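Local structure of protein TASOR (Homo sapiens, 6TL1) at residues L90-S95 with L192-R197; Y182-Y187 with R197-Y202. The protein is a component of the HUSH complex, which maintains epigenetic silencing at H3K9me3-rich loci; the chain is the TASOR pseudo-PARP domain. All coordinates share one frame; numbering follows the deposited sequence.

Contact 1. Residues L90-S95 with L192-R197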
ATOM      1  N   LEU A  90       9.358   2.889   2.211  1.00 41.63           N
ATOM      2  CA  LEU A  90       8.570   2.502   3.375  1.00 40.41           C
ATOM      3  C   LEU A  90       9.318   1.442   4.177  1.00 40.75           C
ATOM      4  O   LEU A  90       9.682   0.396   3.636  1.00 40.27           O
ATOM      5  CB  LEU A  90       7.211   1.974   2.942  1.00 38.20           C
ATOM      6  CG  LEU A  90       6.243   1.621   4.070  1.00 41.33           C
ATOM      7  CD1 LEU A  90       5.961   2.831   4.953  1.00 40.61           C
ATOM      8  CD2 LEU A  90       4.961   1.085   3.478  1.00 43.09           C
ATOM      9  N   HIS A  91       9.529   1.707   5.462  1.00 45.20           N
ATOM     10  CA  HIS A  91      10.286   0.829   6.340  1.00 48.39           C
ATOM     11  C   HIS A  91       9.381   0.150   7.359  1.00 47.91           C
ATOM     12  O   HIS A  91       8.270   0.615   7.649  1.00 40.75           O
ATOM     13  CB  HIS A  91      11.385   1.604   7.073  1.00 51.22           C
ATOM     14  CG  HIS A  91      12.527   2.010   6.194  1.00 56.37           C
ATOM     15  ND1 HIS A  91      12.431   3.032   5.277  1.00 58.95           N
ATOM     16  CD2 HIS A  91      13.789   1.530   6.093  1.00 60.95           C
ATOM     17  CE1 HIS A  91      13.583   3.165   4.645  1.00 60.55           C
ATOM     18  NE2 HIS A  91      14.425   2.266   5.123  1.00 62.30           N
ATOM     19  N   VAL A  92       9.892  -0.956   7.922  1.00 43.17           N
ATOM     20  CA  VAL A  92       9.160  -1.647   8.975  1.00 46.75           C
ATOM     21  C   VAL A  92       9.035  -0.730  10.179  1.00 51.27           C
ATOM     22  O   VAL A  92       9.808   0.221  10.358  1.00 49.47           O
ATOM     23  CB  VAL A  92       9.847  -2.963   9.379  1.00 40.31           C
ATOM     24  CG1 VAL A  92       9.839  -3.947   8.216  1.00 36.62           C
ATOM     25  CG2 VAL A  92      11.279  -2.685   9.866  1.00 43.90           C
ATOM     26  N   GLY A  93       8.066  -1.046  11.037  1.00 52.41           N
ATOM     27  CA  GLY A  93       7.845  -0.298  12.257  1.00 57.84           C
ATOM     28  C   GLY A  93       7.052   0.981  12.106  1.00 57.68           C
ATOM     29  O   GLY A  93       6.916   1.720  13.087  1.00 59.88           O
ATOM     30  N   GLN A  94       6.527   1.277  10.922  1.00 55.49           N
ATOM     31  CA  GLN A  94       5.773   2.505  10.711  1.00 59.84           C
ATOM     32  C   GLN A  94       4.270   2.312  10.859  1.00 57.58           C
ATOM     33  O   GLN A  94       3.525   3.297  10.821  1.00 61.28           O
ATOM     34  CB  GLN A  94       6.097   3.087   9.333  1.00 66.70           C
ATOM     35  CG  GLN A  94       7.578   3.410   9.159  1.00 74.90           C
ATOM     36  CD  GLN A  94       8.048   4.526  10.076  1.00 83.09           C
ATOM     37  OE1 GLN A  94       9.072   4.402  10.745  1.00 87.73           O
ATOM     38  NE2 GLN A  94       7.298   5.624  10.109  1.00 86.04           N
ATOM     39  N   SER A  95       3.809   1.080  11.042  1.00 50.91           N
ATOM     40  CA  SER A  95       2.406   0.802  11.283  1.00 53.78           C
ATOM     41  C   SER A  95       2.233   0.236  12.685  1.00 57.00           C
ATOM     42  O   SER A  95       3.172  -0.287  13.284  1.00 55.73           O
ATOM     43  CB  SER A  95       1.848  -0.184  10.251  1.00 51.53           C
ATOM     44  OG  SER A  95       0.547  -0.599  10.632  1.00 52.03           O
ATOM     45  N   LEU A 192      15.535 -10.122   8.494  1.00 57.35           N
ATOM     46  CA  LEU A 192      14.487  -9.500   7.709  1.00 53.68           C
ATOM     47  C   LEU A 192      14.973  -8.132   7.257  1.00 51.97           C
ATOM     48  O   LEU A 192      15.613  -7.401   8.019  1.00 52.40           O
ATOM     49  CB  LEU A 192      13.203  -9.365   8.525  1.00 51.92           C
ATOM     50  CG  LEU A 192      12.378 -10.645   8.581  1.00 50.92           C
ATOM     51  CD1 LEU A 192      11.452 -10.638   9.785  1.00 53.55           C
ATOM     52  CD2 LEU A 192      11.604 -10.784   7.289  1.00 39.22           C
ATOM     53  N   ARG A 193      14.690  -7.793   6.007  1.00 49.73           N
ATOM     54  CA  ARG A 193      15.058  -6.476   5.511  1.00 51.47           C
ATOM     55  C   ARG A 193      14.173  -5.423   6.163  1.00 48.48           C
ATOM     56  O   ARG A 193      12.995  -5.669   6.434  1.00 43.05           O
ATOM     57  CB  ARG A 193      14.908  -6.434   3.991  1.00 50.12           C
ATOM     58  CG  ARG A 193      16.002  -7.181   3.240  1.00 55.47           C
ATOM     59  CD  ARG A 193      15.900  -6.931   1.748  1.00 54.29           C
ATOM     60  NE  ARG A 193      15.647  -5.526   1.461  1.00 55.94           N
ATOM     61  CZ  ARG A 193      16.571  -4.689   1.001  1.00 60.08           C
ATOM     62  NH1 ARG A 193      17.805  -5.125   0.777  1.00 64.29           N
ATOM     63  NH2 ARG A 193      16.262  -3.418   0.767  1.00 57.66           N
ATOM     64  N   ARG A 194      14.745  -4.260   6.464  1.00 48.73           N
ATOM     65  CA  ARG A 194      13.890  -3.232   7.033  1.00 43.11           C
ATOM     66  C   ARG A 194      13.057  -2.530   5.969  1.00 43.27           C
ATOM     67  O   ARG A 194      12.072  -1.867   6.308  1.00 42.91           O
ATOM     68  CB  ARG A 194      14.706  -2.203   7.819  1.00 50.09           C
ATOM     69  CG  ARG A 194      15.300  -2.746   9.107  1.00 58.58           C
ATOM     70  CD  ARG A 194      15.676  -1.637  10.076  1.00 71.81           C
ATOM     71  NE  ARG A 194      14.484  -0.956  10.584  1.00 76.90           N
ATOM     72  CZ  ARG A 194      14.131   0.293  10.296  1.00 81.87           C
ATOM     73  NH1 ARG A 194      14.882   1.039   9.494  1.00 83.10           N
ATOM     74  NH2 ARG A 194      13.020   0.796  10.818  1.00 82.40           N
ATOM     75  N   ARG A 195      13.417  -2.668   4.688  1.00 40.26           N
ATOM     76  CA  ARG A 195      12.641  -2.091   3.597  1.00 42.87           C
ATOM     77  C   ARG A 195      12.440  -3.145   2.509  1.00 41.38           C
ATOM     78  O   ARG A 195      13.381  -3.458   1.767  1.00 42.35           O
ATOM     79  CB  ARG A 195      13.322  -0.853   3.017  1.00 46.93           C
ATOM     80  CG  ARG A 195      12.552  -0.272   1.824  1.00 50.22           C
ATOM     81  CD  ARG A 195      13.199   0.972   1.266  1.00 53.02           C
ATOM     82  NE  ARG A 195      14.608   0.768   0.970  1.00 56.87           N
ATOM     83  CZ  ARG A 195      15.065   0.149  -0.117  1.00 57.27           C
ATOM     84  NH1 ARG A 195      14.227  -0.359  -1.016  1.00 49.68           N
ATOM     85  NH2 ARG A 195      16.374   0.017  -0.299  1.00 64.59           N
ATOM     86  N   PRO A 196      11.237  -3.708   2.393  1.00 39.40           N
ATOM     87  CA  PRO A 196      10.974  -4.639   1.289  1.00 37.27           C
ATOM     88  C   PRO A 196      11.082  -3.906  -0.032  1.00 36.73           C
ATOM     89  O   PRO A 196      10.613  -2.775  -0.160  1.00 38.75           O
ATOM     90  CB  PRO A 196       9.535  -5.107   1.550  1.00 37.86           C
ATOM     91  CG  PRO A 196       9.298  -4.829   3.010  1.00 35.84           C
ATOM     92  CD  PRO A 196      10.067  -3.556   3.272  1.00 38.09           C
ATOM     93  N   ARG A 197      11.718  -4.544  -1.014  1.00 37.57           N
ATOM     94  CA  ARG A 197      11.987  -3.857  -2.271  1.00 38.18           C
ATOM     95  C   ARG A 197      10.880  -3.997  -3.311  1.00 42.22           C
ATOM     96  O   ARG A 197      10.908  -3.260  -4.312  1.00 44.68           O
ATOM     97  CB  ARG A 197      13.304  -4.330  -2.900  1.00 39.80           C
ATOM     98  CG  ARG A 197      14.523  -4.408  -1.978  1.00 42.72           C
ATOM     99  CD  ARG A 197      15.663  -5.177  -2.665  1.00 45.90           C
ATOM    100  NE  ARG A 197      15.438  -6.607  -2.662  1.00 44.18           N
ATOM    101  CZ  ARG A 197      16.127  -7.463  -3.406  1.00 48.01           C
ATOM    102  NH1 ARG A 197      15.868  -8.762  -3.344  1.00 51.56           N
ATOM    103  NH2 ARG A 197      17.035  -7.022  -4.265  1.00 50.99           N
TER
HETATM  104  O   HOH W   1       9.154  -0.899   1.386  1.00 41.02           O
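V92 and R194 join two irregular loops by a single direct backbone bond: V92 N donates to R194 O at 2.9 Å, with the donor in the carbonyl plane. The same oxygen also lies 3.2 Å from H91 CA, a CA-H...O contact, so R194 O takes both approaches from the 90-95 backbone. From H91 to Q94 the chain makes a type II beta turn, with G93 at positive phi. On the other flank one water donates to both L90 O and P196 O, bridging the loops where L90 O also meets R195 CG at 3.5 Å.

Side chains close over this backbone link. R195 CB sits over one face of the H91 ring, offset toward the rim and 4.1 Å from its centroid, a CH-pi contact; H91 ND1 is hydrogen-bonded to G89 O, which together with R195 CB would limit the ring's rotation. The R194 chain bends at chi3 (68°), which turns NE toward V92 CG2, 3.7 Å away. R194 NH1 lies 3.6 Å from H91 CD2. The guanidinium and ring planes are 23° apart. R193 grips R195 O side-on through NE and NH2, both in its guanidinium plane, while R195 itself pairs with E50 on helix 45-60. This is loop-to-loop packing within the pseudo-PARP domain, joining the segment after helix 82-88 to the approach to strand 199-209.

Contact 2. Residues Y182-Y187 with R197-Y202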
ATOM      1  N   TYR A 182      -2.472  -5.200   3.012  1.00 35.89           N
ATOM      2  CA  TYR A 182      -1.387  -6.008   2.479  1.00 38.77           C
ATOM      3  C   TYR A 182      -0.212  -5.906   3.445  1.00 38.38           C
ATOM      4  O   TYR A 182       0.060  -4.829   3.980  1.00 38.02           O
ATOM      5  CB  TYR A 182      -0.955  -5.513   1.100  1.00 41.44           C
ATOM      6  CG  TYR A 182      -1.964  -5.701  -0.015  1.00 46.22           C
ATOM      7  CD1 TYR A 182      -2.657  -6.888  -0.164  1.00 51.46           C
ATOM      8  CD2 TYR A 182      -2.218  -4.676  -0.924  1.00 50.87           C
ATOM      9  CE1 TYR A 182      -3.583  -7.059  -1.180  1.00 55.27           C
ATOM     10  CE2 TYR A 182      -3.138  -4.840  -1.958  1.00 50.55           C
ATOM     11  CZ  TYR A 182      -3.820  -6.033  -2.073  1.00 54.12           C
ATOM     12  OH  TYR A 182      -4.738  -6.214  -3.081  1.00 55.23           O
ATOM     13  N   TYR A 183       0.496  -7.007   3.659  1.00 40.64           N
ATOM     14  CA  TYR A 183       1.640  -7.053   4.576  1.00 36.27           C
ATOM     15  C   TYR A 183       2.856  -7.545   3.803  1.00 36.54           C
ATOM     16  O   TYR A 183       2.968  -8.740   3.521  1.00 36.28           O
ATOM     17  CB  TYR A 183       1.320  -7.951   5.760  1.00 34.40           C
ATOM     18  CG  TYR A 183       2.421  -8.164   6.784  1.00 36.60           C
ATOM     19  CD1 TYR A 183       2.781  -7.157   7.665  1.00 37.31           C
ATOM     20  CD2 TYR A 183       3.045  -9.398   6.912  1.00 35.23           C
ATOM     21  CE1 TYR A 183       3.750  -7.374   8.652  1.00 37.88           C
ATOM     22  CE2 TYR A 183       4.029  -9.625   7.885  1.00 38.24           C
ATOM     23  CZ  TYR A 183       4.368  -8.609   8.743  1.00 38.55           C
ATOM     24  OH  TYR A 183       5.327  -8.823   9.701  1.00 39.26           O
ATOM     25  N   PHE A 184       3.741  -6.620   3.438  1.00 33.04           N
ATOM     26  CA  PHE A 184       4.907  -6.904   2.617  1.00 35.16           C
ATOM     27  C   PHE A 184       6.155  -7.061   3.479  1.00 37.21           C
ATOM     28  O   PHE A 184       6.367  -6.315   4.436  1.00 37.71           O
ATOM     29  CB  PHE A 184       5.115  -5.792   1.592  1.00 32.36           C
ATOM     30  CG  PHE A 184       4.093  -5.796   0.500  1.00 36.69           C
ATOM     31  CD1 PHE A 184       4.276  -6.574  -0.632  1.00 40.12           C
ATOM     32  CD2 PHE A 184       2.944  -5.034   0.611  1.00 40.16           C
ATOM     33  CE1 PHE A 184       3.325  -6.591  -1.642  1.00 41.70           C
ATOM     34  CE2 PHE A 184       1.995  -5.039  -0.400  1.00 40.31           C
ATOM     35  CZ  PHE A 184       2.187  -5.830  -1.520  1.00 40.83           C
ATOM     36  N   TYR A 185       6.986  -8.026   3.129  1.00 39.14           N
ATOM     37  CA  TYR A 185       8.201  -8.265   3.883  1.00 39.81           C
ATOM     38  C   TYR A 185       9.204  -8.896   2.939  1.00 39.05           C
ATOM     39  O   TYR A 185       8.858  -9.351   1.844  1.00 35.27           O
ATOM     40  CB  TYR A 185       7.939  -9.176   5.085  1.00 34.06           C
ATOM     41  CG  TYR A 185       7.289 -10.452   4.636  1.00 39.68           C
ATOM     42  CD1 TYR A 185       8.053 -11.530   4.205  1.00 40.99           C
ATOM     43  CD2 TYR A 185       5.906 -10.576   4.625  1.00 42.58           C
ATOM     44  CE1 TYR A 185       7.456 -12.693   3.773  1.00 44.12           C
ATOM     45  CE2 TYR A 185       5.299 -11.744   4.210  1.00 41.27           C
ATOM     46  CZ  TYR A 185       6.073 -12.797   3.787  1.00 40.49           C
ATOM     47  OH  TYR A 185       5.471 -13.956   3.359  1.00 40.19           O
ATOM     48  N   GLU A 186      10.449  -8.960   3.392  1.00 39.37           N
ATOM     49  CA  GLU A 186      11.479  -9.590   2.584  1.00 44.70           C
ATOM     50  C   GLU A 186      12.586 -10.071   3.501  1.00 46.79           C
ATOM     51  O   GLU A 186      13.113  -9.294   4.305  1.00 43.09           O
ATOM     52  CB  GLU A 186      12.024  -8.621   1.532  1.00 47.54           C
ATOM     53  CG  GLU A 186      12.969  -9.265   0.556  1.00 51.12           C
ATOM     54  CD  GLU A 186      13.325  -8.370  -0.623  1.00 51.43           C
ATOM     55  OE1 GLU A 186      13.125  -7.140  -0.546  1.00 47.60           O
ATOM     56  OE2 GLU A 186      13.833  -8.912  -1.623  1.00 61.23           O
ATOM     57  N   TYR A 187      12.933 -11.347   3.387  1.00 39.07           N
ATOM     58  CA  TYR A 187      14.061 -11.856   4.133  1.00 48.25           C
ATOM     59  C   TYR A 187      15.336 -11.508   3.377  1.00 57.81           C
ATOM     60  O   TYR A 187      15.422 -11.708   2.159  1.00 56.47           O
ATOM     61  CB  TYR A 187      13.946 -13.369   4.314  1.00 44.65           C
ATOM     62  CG  TYR A 187      12.973 -13.788   5.394  1.00 52.53           C
ATOM     63  CD1 TYR A 187      13.369 -13.865   6.721  1.00 58.25           C
ATOM     64  CD2 TYR A 187      11.655 -14.119   5.080  1.00 49.98           C
ATOM     65  CE1 TYR A 187      12.484 -14.262   7.713  1.00 62.16           C
ATOM     66  CE2 TYR A 187      10.758 -14.521   6.067  1.00 51.81           C
ATOM     67  CZ  TYR A 187      11.179 -14.584   7.379  1.00 57.10           C
ATOM     68  OH  TYR A 187      10.306 -14.969   8.369  1.00 53.53           O
ATOM     69  N   ARG A 197      11.718  -4.544  -1.014  1.00 37.57           N
ATOM     70  CA  ARG A 197      11.987  -3.857  -2.271  1.00 38.18           C
ATOM     71  C   ARG A 197      10.880  -3.997  -3.311  1.00 42.22           C
ATOM     72  O   ARG A 197      10.908  -3.260  -4.312  1.00 44.68           O
ATOM     73  CB  ARG A 197      13.304  -4.330  -2.900  1.00 39.80           C
ATOM     74  CG  ARG A 197      14.523  -4.408  -1.978  1.00 42.72           C
ATOM     75  CD  ARG A 197      15.663  -5.177  -2.665  1.00 45.90           C
ATOM     76  NE  ARG A 197      15.438  -6.607  -2.662  1.00 44.18           N
ATOM     77  CZ  ARG A 197      16.127  -7.463  -3.406  1.00 48.01           C
ATOM     78  NH1 ARG A 197      15.868  -8.762  -3.344  1.00 51.56           N
ATOM     79  NH2 ARG A 197      17.035  -7.022  -4.265  1.00 50.99           N
ATOM     80  N   HIS A 198       9.900  -4.880  -3.100  1.00 35.78           N
ATOM     81  CA  HIS A 198       8.779  -5.006  -4.023  1.00 38.60           C
ATOM     82  C   HIS A 198       7.627  -4.064  -3.666  1.00 35.56           C
ATOM     83  O   HIS A 198       6.493  -4.272  -4.103  1.00 37.92           O
ATOM     84  CB  HIS A 198       8.318  -6.472  -4.123  1.00 35.95           C
ATOM     85  CG  HIS A 198       8.112  -7.164  -2.810  1.00 38.52           C
ATOM     86  ND1 HIS A 198       9.063  -7.186  -1.810  1.00 41.43           N
ATOM     87  CD2 HIS A 198       7.078  -7.918  -2.356  1.00 36.86           C
ATOM     88  CE1 HIS A 198       8.611  -7.889  -0.787  1.00 41.72           C
ATOM     89  NE2 HIS A 198       7.405  -8.339  -1.089  1.00 38.31           N
ATOM     90  N   VAL A 199       7.929  -3.013  -2.914  1.00 35.07           N
ATOM     91  CA  VAL A 199       7.058  -1.889  -2.620  1.00 35.08           C
ATOM     92  C   VAL A 199       7.814  -0.627  -3.008  1.00 40.40           C
ATOM     93  O   VAL A 199       8.949  -0.424  -2.563  1.00 45.09           O
ATOM     94  CB  VAL A 199       6.682  -1.850  -1.130  1.00 34.34           C
ATOM     95  CG1 VAL A 199       5.993  -0.556  -0.794  1.00 34.09           C
ATOM     96  CG2 VAL A 199       5.817  -3.080  -0.765  1.00 36.97           C
ATOM     97  N   CYS A 200       7.204   0.206  -3.860  1.00 35.00           N
ATOM     98  CA  CYS A 200       7.891   1.398  -4.363  1.00 37.47           C
ATOM     99  C   CYS A 200       6.925   2.571  -4.485  1.00 39.59           C
ATOM    100  O   CYS A 200       5.869   2.434  -5.127  1.00 39.45           O
ATOM    101  CB  CYS A 200       8.538   1.102  -5.722  1.00 39.27           C
ATOM    102  SG  CYS A 200       9.589   2.429  -6.338  1.00 48.25           S
ATOM    103  N   PRO A 201       7.233   3.723  -3.892  1.00 41.31           N
ATOM    104  CA  PRO A 201       6.352   4.890  -4.047  1.00 40.06           C
ATOM    105  C   PRO A 201       6.269   5.332  -5.503  1.00 42.69           C
ATOM    106  O   PRO A 201       7.279   5.415  -6.211  1.00 38.24           O
ATOM    107  CB  PRO A 201       7.008   5.956  -3.168  1.00 41.92           C
ATOM    108  CG  PRO A 201       8.431   5.560  -3.104  1.00 46.09           C
ATOM    109  CD  PRO A 201       8.457   4.054  -3.146  1.00 46.18           C
ATOM    110  N   TYR A 202       5.045   5.590  -5.950  1.00 38.72           N
ATOM    111  CA  TYR A 202       4.711   5.909  -7.331  1.00 38.56           C
ATOM    112  C   TYR A 202       4.075   7.281  -7.501  1.00 36.00           C
ATOM    113  O   TYR A 202       4.411   8.000  -8.448  1.00 39.84           O
ATOM    114  CB  TYR A 202       3.758   4.815  -7.864  1.00 38.51           C
ATOM    115  CG  TYR A 202       3.217   5.064  -9.248  1.00 38.05           C
ATOM    116  CD1 TYR A 202       3.975   4.747 -10.372  1.00 41.61           C
ATOM    117  CD2 TYR A 202       1.935   5.585  -9.436  1.00 38.48           C
ATOM    118  CE1 TYR A 202       3.488   4.972 -11.644  1.00 48.49           C
ATOM    119  CE2 TYR A 202       1.445   5.819 -10.703  1.00 38.96           C
ATOM    120  CZ  TYR A 202       2.211   5.501 -11.799  1.00 44.00           C
ATOM    121  OH  TYR A 202       1.715   5.725 -13.068  1.00 48.39           O
TER
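E186 reaches across to R197 with its whole length. From its CB, 4.2 Å from H198 CE1 at the edge of the imidazole, the chain runs on extended: CG stands anti to the backbone N (chi1 -173°), and the carboxylate is carried out to R197. OE1 accepts from R197 N at 3.0 Å, nearly along its C-O bond, and from R197 NE; these two donors come from opposite faces of the carboxylate plane. OE2 takes R197 NE and, at 2.7 Å, R197 NH1, both on its syn side and from one face. The guanidinium therefore grips the acid side-on through NE and NH1, the two planes 26° apart, and the main-chain N-H adds a further bond. K54 also pairs with OE2, and E57 with R197 NH1, so the salt bridge belongs to a charge network reaching helix 45-60.

Beside the salt bridge, F184, H198 and V199 pack together. V199 CG2 lies over one face of the F184 ring, 3.8 Å from its centroid, while F184 turns an edge toward the face of H198 in an offset edge-to-face pair, planes at 75°. F184 CD1 comes to 3.6 Å from H198 CD2. At the imidazole edge, H198 CE1 approaches Y185 O at 3.0 Å, whereas NE2 is hydrogen-bonded to E158 O, consistent with a fixed ring orientation. I134 of strand 126-134 touches both F184 and V199. The contact joins strand 181-184 of the four-stranded mixed sheet, and the residues that follow it, to the start of strand 199-209 in the five-stranded antiparallel sheet, a buried sheet-to-sheet junction of the pseudo-PARP domain.

Overall arrangement
From the N terminus, the chain passes through helices 12-22 and 45-60 and leaves helix 82-88 into 90-95, the first half of contact 1. Strands 107-110, 126-134, 139-142 and 159-162 follow before strand 181-184 opens contact 2. The chain then loops back through 192-197, closing contact 1 across 96 intervening residues, and enters 197-202, closing contact 2 across only nine. The contacts therefore cross rather than nest, and R197 belongs to both. They also touch directly: R193 N lies 2.8 Å from E186 O, a probable hydrogen bond. Contact 1 joins the loop after helix 82-88 to loop 192-197; contact 2 joins the mixed sheet to strand 199-209 of the antiparallel sheet.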